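Local coordinates for protein UDP-N-acetylglucosamine 4,6-dehydratase (PDB 3PVZ) that binds NAD in a Rossmann-type domain and probably acts as a lyase that removes water from UDP-N-acetylglucosamine, at residues Phe143-Thr148 and Met184-Lys189; Phe250-Asp255 and Met334-Asn339; Glu352-Phe357 and Phe380-Asp385. All coordinates share one frame; numbering follows the deposited sequence.

The three contacts follow one another along the chain, each closing before the next opens. Contact 1 pairs helices 131-154 and 174-189 beside the large mixed sheet whose parallel strands form the Rossmann core. Contact 2 joins two loops that lead into neighbouring antiparallel strands of that sheet, 255-259 and 340-344; it lies about 22 Å from contact 1, centre to centre. Contact 3 packs the C-terminal helices 351-367 and 372-382 together, its centre about 15 Å from the centre of contact 1 and about 30 Å from that of contact 2. Contacts 1 and 3 touch through F143 on F357 and F185 on L354, so the C-terminal helices pack onto the helix layer of the NAD-binding domain.

Contact 1. Residues Phe143-Thr148 and Met184-Lys189; sequences FNTDKT and MFLMRK
The F143 and F185 rings form an offset edge-to-face pair, the edge of F143 turned toward the face of F185, with centroids 6.0 Å apart and planes at 66°. At the edge of F185, near its plane, sits the carboxylate of D146, whose OD1 is 3.7 Å from F185 CD1. The two side chains cross at about a right angle. D146 reaches across with CG anti to its own backbone N, which brings OD1 to the ammonium of K189. K189 NZ comes to D146 OD1 at 2.7 Å from above the carboxylate plane, 36° out of it, in a salt bridge. The lysine chain bends at chi2 and chi4 and curls round OD1, its CG and CE also lying close to that oxygen. The two helices, 131-154 and 174-189, run side by side in nearly the same direction: their local axes approach to 9.8 Å at 8°. They are neighbouring helices of the Rossmann-type domain, joined through strand 159-163 of its sheet. On the flank facing that strand, T145 CG2 meets L186 CD1 at 3.7 Å, while T145 OG1 is bonded to N141 O of its own helix. A water ties the polar part together: it donates to D146 OD1 and to F185 O, each at 2.6 Å, and accepts from R188 NE. OD1 therefore has two donors, the water and K189. R188 NH1 lies 4.4 Å from D146 OD2, too far for a salt bridge, and R188 NH2 bonds Q351.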
loop_
_atom_site.group_PDB
_atom_site.type_symbol
_atom_site.label_atom_id
_atom_site.label_comp_id
_atom_site.label_asym_id
_atom_site.label_seq_id
_atom_site.Cartn_x
_atom_site.Cartn_y
_atom_site.Cartn_z
ATOM N N PHE A 143 -7.672 14.843 6.259
ATOM C CA PHE A 143 -8.916 14.482 6.918
ATOM C C PHE A 143 -8.882 13.258 7.811
ATOM O O PHE A 143 -9.485 13.273 8.869
ATOM C CB PHE A 143 -10.060 14.442 5.908
ATOM C CG PHE A 143 -10.382 15.807 5.340
ATOM C CD1 PHE A 143 -10.850 16.826 6.175
ATOM C CD2 PHE A 143 -10.140 16.096 4.020
ATOM C CE1 PHE A 143 -11.079 18.072 5.669
ATOM C CE2 PHE A 143 -10.400 17.345 3.507
ATOM C CZ PHE A 143 -10.854 18.325 4.318
ATOM N N ASN A 144 -8.144 12.224 7.437
ATOM C CA ASN A 144 -7.972 11.058 8.287
ATOM C C ASN A 144 -7.220 11.448 9.540
ATOM O O ASN A 144 -7.443 10.894 10.643
ATOM C CB ASN A 144 -7.170 9.965 7.580
ATOM C CG ASN A 144 -7.987 9.208 6.529
ATOM O OD1 ASN A 144 -9.160 9.502 6.278
ATOM N ND2 ASN A 144 -7.347 8.233 5.881
ATOM N N THR A 145 -6.279 12.353 9.391
ATOM C CA THR A 145 -5.468 12.757 10.517
ATOM C C THR A 145 -6.341 13.520 11.500
ATOM O O THR A 145 -6.382 13.153 12.676
ATOM C CB THR A 145 -4.306 13.634 10.061
ATOM O OG1 THR A 145 -3.570 12.951 9.041
ATOM C CG2 THR A 145 -3.377 13.962 11.212
ATOM N N ASP A 146 -7.097 14.510 11.002
ATOM C CA ASP A 146 -7.992 15.315 11.843
ATOM C C ASP A 146 -9.018 14.407 12.548
ATOM O O ASP A 146 -9.172 14.511 13.755
ATOM C CB ASP A 146 -8.713 16.392 11.001
ATOM C CG ASP A 146 -9.401 17.417 11.831
ATOM O OD1 ASP A 146 -8.737 18.087 12.654
ATOM O OD2 ASP A 146 -10.611 17.557 11.690
ATOM N N LYS A 147 -9.663 13.485 11.819
ATOM C CA LYS A 147 -10.625 12.565 12.426
ATOM C C LYS A 147 -10.015 11.670 13.519
ATOM O O LYS A 147 -10.605 11.496 14.567
ATOM C CB LYS A 147 -11.318 11.688 11.357
ATOM C CG LYS A 147 -12.344 10.674 11.970
ATOM C CD LYS A 147 -12.854 9.694 10.954
ATOM C CE LYS A 147 -11.805 8.616 10.617
ATOM N NZ LYS A 147 -12.459 7.637 9.637
ATOM N N THR A 148 -8.867 11.059 13.269
ATOM C CA THR A 148 -8.271 10.126 14.245
ATOM C C THR A 148 -7.781 10.937 15.482
ATOM O O THR A 148 -7.773 10.465 16.593
ATOM C CB THR A 148 -7.127 9.357 13.649
ATOM O OG1 THR A 148 -6.193 10.279 13.069
ATOM C CG2 THR A 148 -7.600 8.277 12.532
HETATM N N MSE A 184 -1.991 22.880 10.014
HETATM C CA MSE A 184 -3.010 23.862 10.455
HETATM C C MSE A 184 -4.109 23.149 11.267
HETATM O O MSE A 184 -4.486 23.589 12.364
HETATM C CB MSE A 184 -3.648 24.544 9.256
HETATM C CG MSE A 184 -2.701 25.370 8.433
HETATM SE SE MSE A 184 -3.578 26.088 6.840
HETATM C CE MSE A 184 -2.066 26.953 5.998
ATOM N N PHE A 185 -4.591 22.025 10.742
ATOM C CA PHE A 185 -5.605 21.235 11.438
ATOM C C PHE A 185 -5.065 20.714 12.745
ATOM O O PHE A 185 -5.800 20.637 13.719
ATOM C CB PHE A 185 -6.145 20.066 10.568
ATOM C CG PHE A 185 -7.153 20.494 9.537
ATOM C CD1 PHE A 185 -8.496 20.543 9.849
ATOM C CD2 PHE A 185 -6.739 20.935 8.291
ATOM C CE1 PHE A 185 -9.437 20.978 8.913
ATOM C CE2 PHE A 185 -7.643 21.380 7.345
ATOM C CZ PHE A 185 -9.011 21.392 7.644
ATOM N N LEU A 186 -3.803 20.294 12.732
ATOM C CA LEU A 186 -3.093 19.808 13.913
ATOM C C LEU A 186 -2.998 20.927 14.979
ATOM O O LEU A 186 -3.130 20.694 16.141
ATOM C CB LEU A 186 -1.670 19.438 13.543
ATOM C CG LEU A 186 -1.180 18.014 13.425
ATOM C CD1 LEU A 186 -2.051 17.196 12.509
ATOM C CD2 LEU A 186 0.315 18.015 12.979
HETATM N N MSE A 187 -2.705 22.138 14.551
HETATM C CA MSE A 187 -2.591 23.227 15.485
HETATM C C MSE A 187 -3.932 23.437 16.168
HETATM O O MSE A 187 -3.943 23.705 17.346
HETATM C CB MSE A 187 -2.077 24.520 14.827
HETATM C CG MSE A 187 -0.591 24.559 14.466
HETATM SE SE MSE A 187 0.723 23.860 15.784
HETATM C CE MSE A 187 0.911 22.010 15.091
ATOM N N ARG A 188 -5.055 23.309 15.457
ATOM C CA ARG A 188 -6.361 23.497 16.092
ATOM C C ARG A 188 -6.591 22.416 17.115
ATOM O O ARG A 188 -7.046 22.705 18.225
ATOM C CB ARG A 188 -7.508 23.470 15.105
ATOM C CG ARG A 188 -8.864 23.515 15.767
ATOM C CD ARG A 188 -9.986 23.914 14.785
ATOM N NE ARG A 188 -10.272 22.837 13.839
ATOM C CZ ARG A 188 -11.198 22.900 12.898
ATOM N NH1 ARG A 188 -11.374 21.875 12.090
ATOM N NH2 ARG A 188 -11.938 24.006 12.740
ATOM N N LYS A 189 -6.298 21.178 16.733
ATOM C CA LYS A 189 -6.460 20.024 17.647
ATOM C C LYS A 189 -5.546 20.030 18.860
ATOM O O LYS A 189 -5.872 19.439 19.884
ATOM C CB LYS A 189 -6.250 18.710 16.900
ATOM C CG LYS A 189 -7.438 18.309 16.007
ATOM C CD LYS A 189 -8.740 18.230 16.832
ATOM C CE LYS A 189 -9.908 17.633 16.070
ATOM N NZ LYS A 189 -10.251 18.388 14.866
HETATM O O HOH W 1 -8.385 20.522 13.389
#

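Contact 2. Residues Phe250-Asp255 and Met334-Asn339; sequences FGENRD and MARFDN
R336 leads the approach from 334-339, its CG anti to the backbone N and the chain extended as far as NE, so that the guanidinium reaches the end of helix 237-250. There NH1 donates to the carbonyl oxygen of F250 at 2.9 Å, with an N-H...O angle of 141° and the nitrogen tilted 31° from the carbonyl plane. R336 NH2 adds a weak bond to F250 O at 3.4 Å, so two nitrogens of one guanidinium share a single acceptor. The same NH2 comes within 3.8 Å of F250 CB, and the ring of F250 stands almost perpendicular to the guanidinium. A water accepts from R336 NH1 at 2.6 Å and donates to E252 OE2 and D255 OD2, linking the arginine to both acids. The E252-D255 segment is a type II beta turn, joining helix 237-250 to strand 255-259; inside it D255 OD2 also takes the backbone N-H of E252 at 2.8 Å, while D255 OD1 forms a salt bridge with K344. R336 NH1 also lies near E252 OE2, which stands well out of the guanidinium plane, so only the charges count; D255 OD2 is near that plane but beyond salt-bridge distance. Next in sequence, F337 lays one face of its ring against R336 CG, offset toward the rim. Its CZ lies 3.7 Å above the guanidinium plane, and F250 CB meets the ring at its edge, 4.1 Å from CZ.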
loop_
_atom_site.group_PDB
_atom_site.type_symbol
_atom_site.label_atom_id
_atom_site.label_comp_id
_atom_site.label_asym_id
_atom_site.label_seq_id
_atom_site.Cartn_x
_atom_site.Cartn_y
_atom_site.Cartn_z
ATOM N N PHE A 250 8.308 11.614 25.086
ATOM C CA PHE A 250 8.917 12.822 25.693
ATOM C C PHE A 250 8.551 14.174 25.057
ATOM O O PHE A 250 8.838 15.205 25.630
ATOM C CB PHE A 250 10.452 12.671 25.716
ATOM C CG PHE A 250 10.927 11.493 26.553
ATOM C CD1 PHE A 250 10.846 11.539 27.933
ATOM C CD2 PHE A 250 11.404 10.349 25.957
ATOM C CE1 PHE A 250 11.260 10.470 28.730
ATOM C CE2 PHE A 250 11.858 9.234 26.747
ATOM C CZ PHE A 250 11.770 9.286 28.117
ATOM N N GLY A 251 7.933 14.180 23.893
ATOM C CA GLY A 251 7.558 15.425 23.260
ATOM C C GLY A 251 6.468 16.182 24.030
ATOM O O GLY A 251 5.476 15.581 24.512
ATOM N N GLU A 252 6.640 17.501 24.144
ATOM C CA GLU A 252 5.585 18.307 24.687
ATOM C C GLU A 252 4.661 18.740 23.575
ATOM O O GLU A 252 5.029 18.681 22.409
ATOM C CB GLU A 252 6.161 19.516 25.417
ATOM C CG GLU A 252 6.973 19.112 26.613
ATOM C CD GLU A 252 7.488 20.316 27.357
ATOM O OE1 GLU A 252 6.669 20.956 28.052
ATOM O OE2 GLU A 252 8.688 20.620 27.229
ATOM N N ASN A 253 3.465 19.193 23.945
ATOM C CA ASN A 253 2.514 19.760 22.969
ATOM C C ASN A 253 3.234 20.713 22.044
ATOM O O ASN A 253 3.804 21.670 22.501
ATOM C CB ASN A 253 1.314 20.487 23.632
ATOM C CG ASN A 253 0.104 20.631 22.665
ATOM O OD1 ASN A 253 0.020 19.937 21.642
ATOM N ND2 ASN A 253 -0.844 21.504 23.009
ATOM N N ARG A 254 3.153 20.425 20.747
ATOM C CA ARG A 254 3.756 21.196 19.652
ATOM C C ARG A 254 5.254 21.011 19.382
ATOM O O ARG A 254 5.801 21.714 18.538
ATOM C CB ARG A 254 3.455 22.694 19.796
ATOM C CG ARG A 254 2.005 22.993 19.866
ATOM C CD ARG A 254 1.736 24.494 19.932
ATOM N NE ARG A 254 0.311 24.591 20.099
ATOM C CZ ARG A 254 -0.325 24.730 21.255
ATOM N NH1 ARG A 254 0.352 24.913 22.381
ATOM N NH2 ARG A 254 -1.666 24.731 21.263
ATOM N N ASP A 255 5.924 20.071 20.038
ATOM C CA ASP A 255 7.343 19.880 19.784
ATOM C C ASP A 255 7.526 19.096 18.463
ATOM O O ASP A 255 6.816 18.100 18.242
ATOM C CB ASP A 255 7.945 19.019 20.861
ATOM C CG ASP A 255 8.287 19.751 22.118
ATOM O OD1 ASP A 255 8.162 20.995 22.231
ATOM O OD2 ASP A 255 8.760 19.019 23.007
HETATM N N MSE A 334 17.819 23.064 21.885
HETATM C CA MSE A 334 18.955 22.190 21.583
HETATM C C MSE A 334 19.651 21.684 22.842
HETATM O O MSE A 334 20.606 20.899 22.749
HETATM C CB MSE A 334 19.986 22.912 20.698
HETATM C CG MSE A 334 19.422 23.489 19.400
HETATM SE SE MSE A 334 18.518 22.155 18.286
HETATM C CE MSE A 334 19.993 21.825 17.046
ATOM N N ALA A 335 19.143 22.109 24.002
ATOM C CA ALA A 335 19.707 21.754 25.319
ATOM C C ALA A 335 19.177 20.454 25.921
ATOM O O ALA A 335 19.912 19.754 26.606
ATOM C CB ALA A 335 19.482 22.908 26.317
ATOM N N ARG A 336 17.911 20.131 25.684
ATOM C CA ARG A 336 17.275 18.990 26.359
ATOM C C ARG A 336 17.903 17.637 26.023
ATOM O O ARG A 336 18.052 16.784 26.882
ATOM C CB ARG A 336 15.784 18.971 26.045
ATOM C CG ARG A 336 15.064 17.830 26.689
ATOM C CD ARG A 336 13.571 18.019 26.655
ATOM N NE ARG A 336 12.917 16.949 27.393
ATOM C CZ ARG A 336 11.661 16.559 27.247
ATOM N NH1 ARG A 336 10.843 17.105 26.365
ATOM N NH2 ARG A 336 11.224 15.601 28.001
ATOM N N PHE A 337 18.249 17.429 24.770
ATOM C CA PHE A 337 18.841 16.169 24.366
ATOM C C PHE A 337 20.183 16.424 23.680
ATOM O O PHE A 337 20.401 17.477 23.097
ATOM C CB PHE A 337 17.910 15.399 23.425
ATOM C CG PHE A 337 16.610 14.987 24.054
ATOM C CD1 PHE A 337 16.585 14.006 25.029
ATOM C CD2 PHE A 337 15.404 15.581 23.664
ATOM C CE1 PHE A 337 15.396 13.640 25.615
ATOM C CE2 PHE A 337 14.202 15.192 24.223
ATOM C CZ PHE A 337 14.193 14.223 25.197
ATOM N N ASP A 338 21.049 15.424 23.733
ATOM C CA ASP A 338 22.345 15.462 23.080
ATOM C C ASP A 338 22.255 15.299 21.572
ATOM O O ASP A 338 22.893 16.060 20.840
ATOM C CB ASP A 338 23.288 14.399 23.680
ATOM C CG ASP A 338 23.830 14.808 25.067
ATOM O OD1 ASP A 338 23.569 15.961 25.527
ATOM O OD2 ASP A 338 24.512 13.982 25.709
ATOM N N ASN A 339 21.456 14.328 21.125
ATOM C CA ASN A 339 21.373 13.920 19.697
ATOM C C ASN A 339 20.123 14.445 18.968
ATOM O O ASN A 339 20.081 14.435 17.753
ATOM C CB ASN A 339 21.374 12.388 19.581
ATOM C CG ASN A 339 22.408 11.699 20.518
ATOM O OD1 ASN A 339 22.053 10.794 21.319
ATOM N ND2 ASN A 339 23.689 12.089 20.380
HETATM O O HOH W 2 10.516 19.430 25.227
#

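Contact 3. Residues Glu352-Phe357 and Phe380-Asp385; sequences ELLELF and FIMIPD
M382, a selenomethionine, reaches from the last turn of helix 372-382 to helix 351-367, against L353 and F357. From CB, its chain starts with CG anti to the carbonyl carbon, and CG approaches F357 CD1 at 3.7 Å, coming obliquely to the ring. The chain then bends at chi2 and chi3, which folds the selenium and methyl back over the backbone of the other helix. SE lies 3.8 Å from F357 CB, and SE and the terminal CE are both 3.2 Å from L353 O; that oxygen already accepts the backbone N-H of F357 within the helix. With the F357 ring the selenium makes an oblique Met-aromatic contact, 5.2 Å from the centroid and 67° off the ring normal. CE also rests 3.6 Å from F357 CB and reaches L354 CD2 more loosely. The M382 and F357 side chains cross at about a right angle. Helices 351-367 and 372-382 form a helical hairpin at the C-terminal end of the modelled chain, and the contact joins the early part of the first helix to the last turn of the second. I383 is the first residue to leave helical geometry, so the second helix ends beside this pairing. On the more exposed flank, I381 CG2 meets L356 CD2 at 3.6 Å, the two branched side chains also crossing at about a right angle. L353 CD1 rests against the end of the second helix, 4.0 Å from both I381 O and M382 O. Inward, the F357 ring meets F143 of helix 131-154, with planes about 25° apart, and L354 packs on M184, F185 and R188 of helix 174-189.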
loop_
_atom_site.group_PDB
_atom_site.type_symbol
_atom_site.label_atom_id
_atom_site.label_comp_id
_atom_site.label_asym_id
_atom_site.label_seq_id
_atom_site.Cartn_x
_atom_site.Cartn_y
_atom_site.Cartn_z
ATOM N N GLU A 352 -11.733 30.163 9.968
ATOM C CA GLU A 352 -12.390 30.357 8.688
ATOM C C GLU A 352 -11.765 29.627 7.521
ATOM O O GLU A 352 -12.486 29.183 6.646
ATOM C CB GLU A 352 -12.436 31.838 8.343
ATOM C CG GLU A 352 -13.489 32.536 9.111
ATOM C CD GLU A 352 -13.514 34.007 8.831
ATOM O OE1 GLU A 352 -12.426 34.560 8.518
ATOM O OE2 GLU A 352 -14.617 34.605 8.931
ATOM N N LEU A 353 -10.437 29.535 7.480
ATOM C CA LEU A 353 -9.769 28.854 6.367
ATOM C C LEU A 353 -9.911 27.347 6.514
ATOM O O LEU A 353 -9.977 26.633 5.524
ATOM C CB LEU A 353 -8.286 29.219 6.288
ATOM C CG LEU A 353 -7.866 30.647 5.937
ATOM C CD1 LEU A 353 -6.410 30.661 5.456
ATOM C CD2 LEU A 353 -8.803 31.348 4.923
ATOM N N LEU A 354 -9.913 26.852 7.744
ATOM C CA LEU A 354 -10.191 25.418 7.967
ATOM C C LEU A 354 -11.616 25.069 7.543
ATOM O O LEU A 354 -11.851 24.062 6.874
ATOM C CB LEU A 354 -9.930 24.967 9.410
ATOM C CG LEU A 354 -8.503 25.192 9.945
ATOM C CD1 LEU A 354 -8.260 24.461 11.282
ATOM C CD2 LEU A 354 -7.454 24.820 8.892
ATOM N N GLU A 355 -12.558 25.920 7.912
ATOM C CA GLU A 355 -13.933 25.680 7.510
ATOM C C GLU A 355 -14.090 25.726 6.002
ATOM O O GLU A 355 -14.759 24.853 5.454
ATOM C CB GLU A 355 -14.893 26.652 8.187
ATOM C CG GLU A 355 -15.258 26.181 9.619
ATOM C CD GLU A 355 -15.765 27.333 10.506
ATOM O OE1 GLU A 355 -15.881 28.482 9.993
ATOM O OE2 GLU A 355 -16.047 27.073 11.707
ATOM N N LEU A 356 -13.454 26.713 5.358
ATOM C CA LEU A 356 -13.466 26.852 3.896
ATOM C C LEU A 356 -13.015 25.562 3.224
ATOM O O LEU A 356 -13.687 25.053 2.324
ATOM C CB LEU A 356 -12.541 27.996 3.455
ATOM C CG LEU A 356 -12.437 28.346 1.972
ATOM C CD1 LEU A 356 -13.748 28.839 1.440
ATOM C CD2 LEU A 356 -11.388 29.416 1.729
ATOM N N PHE A 357 -11.884 25.037 3.698
ATOM C CA PHE A 357 -11.266 23.856 3.125
ATOM C C PHE A 357 -12.224 22.677 3.269
ATOM O O PHE A 357 -12.482 21.980 2.315
ATOM C CB PHE A 357 -9.920 23.592 3.818
ATOM C CG PHE A 357 -9.081 22.523 3.168
ATOM C CD1 PHE A 357 -8.295 22.817 2.068
ATOM C CD2 PHE A 357 -9.075 21.242 3.653
ATOM C CE1 PHE A 357 -7.514 21.844 1.468
ATOM C CE2 PHE A 357 -8.303 20.259 3.046
ATOM C CZ PHE A 357 -7.525 20.579 1.937
ATOM N N PHE A 380 -3.977 27.654 -2.989
ATOM C CA PHE A 380 -3.425 29.019 -2.987
ATOM C C PHE A 380 -4.092 29.899 -1.920
ATOM O O PHE A 380 -3.432 30.735 -1.296
ATOM C CB PHE A 380 -3.531 29.687 -4.361
ATOM C CG PHE A 380 -2.608 29.106 -5.421
ATOM C CD1 PHE A 380 -1.510 28.315 -5.085
ATOM C CD2 PHE A 380 -2.841 29.377 -6.775
ATOM C CE1 PHE A 380 -0.672 27.792 -6.083
ATOM C CE2 PHE A 380 -2.002 28.855 -7.770
ATOM C CZ PHE A 380 -0.912 28.069 -7.414
ATOM N N ILE A 381 -5.386 29.705 -1.689
ATOM C CA ILE A 381 -6.086 30.466 -0.639
ATOM C C ILE A 381 -5.611 29.997 0.733
ATOM O O ILE A 381 -5.342 30.806 1.607
ATOM C CB ILE A 381 -7.628 30.389 -0.795
ATOM C CG1 ILE A 381 -8.056 31.296 -1.971
ATOM C CG2 ILE A 381 -8.306 30.789 0.497
ATOM C CD1 ILE A 381 -9.503 31.103 -2.483
HETATM N N MSE A 382 -5.444 28.691 0.893
HETATM C CA MSE A 382 -4.974 28.150 2.156
HETATM C C MSE A 382 -3.546 28.623 2.501
HETATM O O MSE A 382 -3.272 28.942 3.648
HETATM C CB MSE A 382 -5.035 26.616 2.131
HETATM C CG MSE A 382 -6.431 26.021 1.916
HETATM SE SE MSE A 382 -7.687 26.634 3.218
HETATM C CE MSE A 382 -7.025 25.562 4.688
ATOM N N ILE A 383 -2.656 28.658 1.507
ATOM C CA ILE A 383 -1.238 28.982 1.695
ATOM C C ILE A 383 -0.791 30.041 0.667
ATOM O O ILE A 383 -0.198 29.693 -0.347
ATOM C CB ILE A 383 -0.334 27.749 1.476
ATOM C CG1 ILE A 383 -0.849 26.520 2.203
ATOM C CG2 ILE A 383 1.098 28.036 1.917
ATOM C CD1 ILE A 383 -0.106 25.292 1.787
ATOM N N PRO A 384 -1.056 31.329 0.925
ATOM C CA PRO A 384 -0.814 32.381 -0.100
ATOM C C PRO A 384 0.579 32.419 -0.749
ATOM O O PRO A 384 0.689 32.665 -1.953
ATOM C CB PRO A 384 -1.085 33.678 0.666
ATOM C CG PRO A 384 -2.122 33.257 1.712
ATOM C CD PRO A 384 -1.687 31.876 2.139
ATOM N N ASP A 385 1.627 32.154 0.018
ATOM C CA ASP A 385 2.992 32.173 -0.536
ATOM C C ASP A 385 3.380 30.893 -1.303
ATOM O O ASP A 385 4.534 30.731 -1.697
ATOM C CB ASP A 385 4.018 32.518 0.568
ATOM C CG ASP A 385 3.900 33.983 1.040
ATOM O OD1 ASP A 385 4.409 34.903 0.348
ATOM O OD2 ASP A 385 3.287 34.222 2.099
#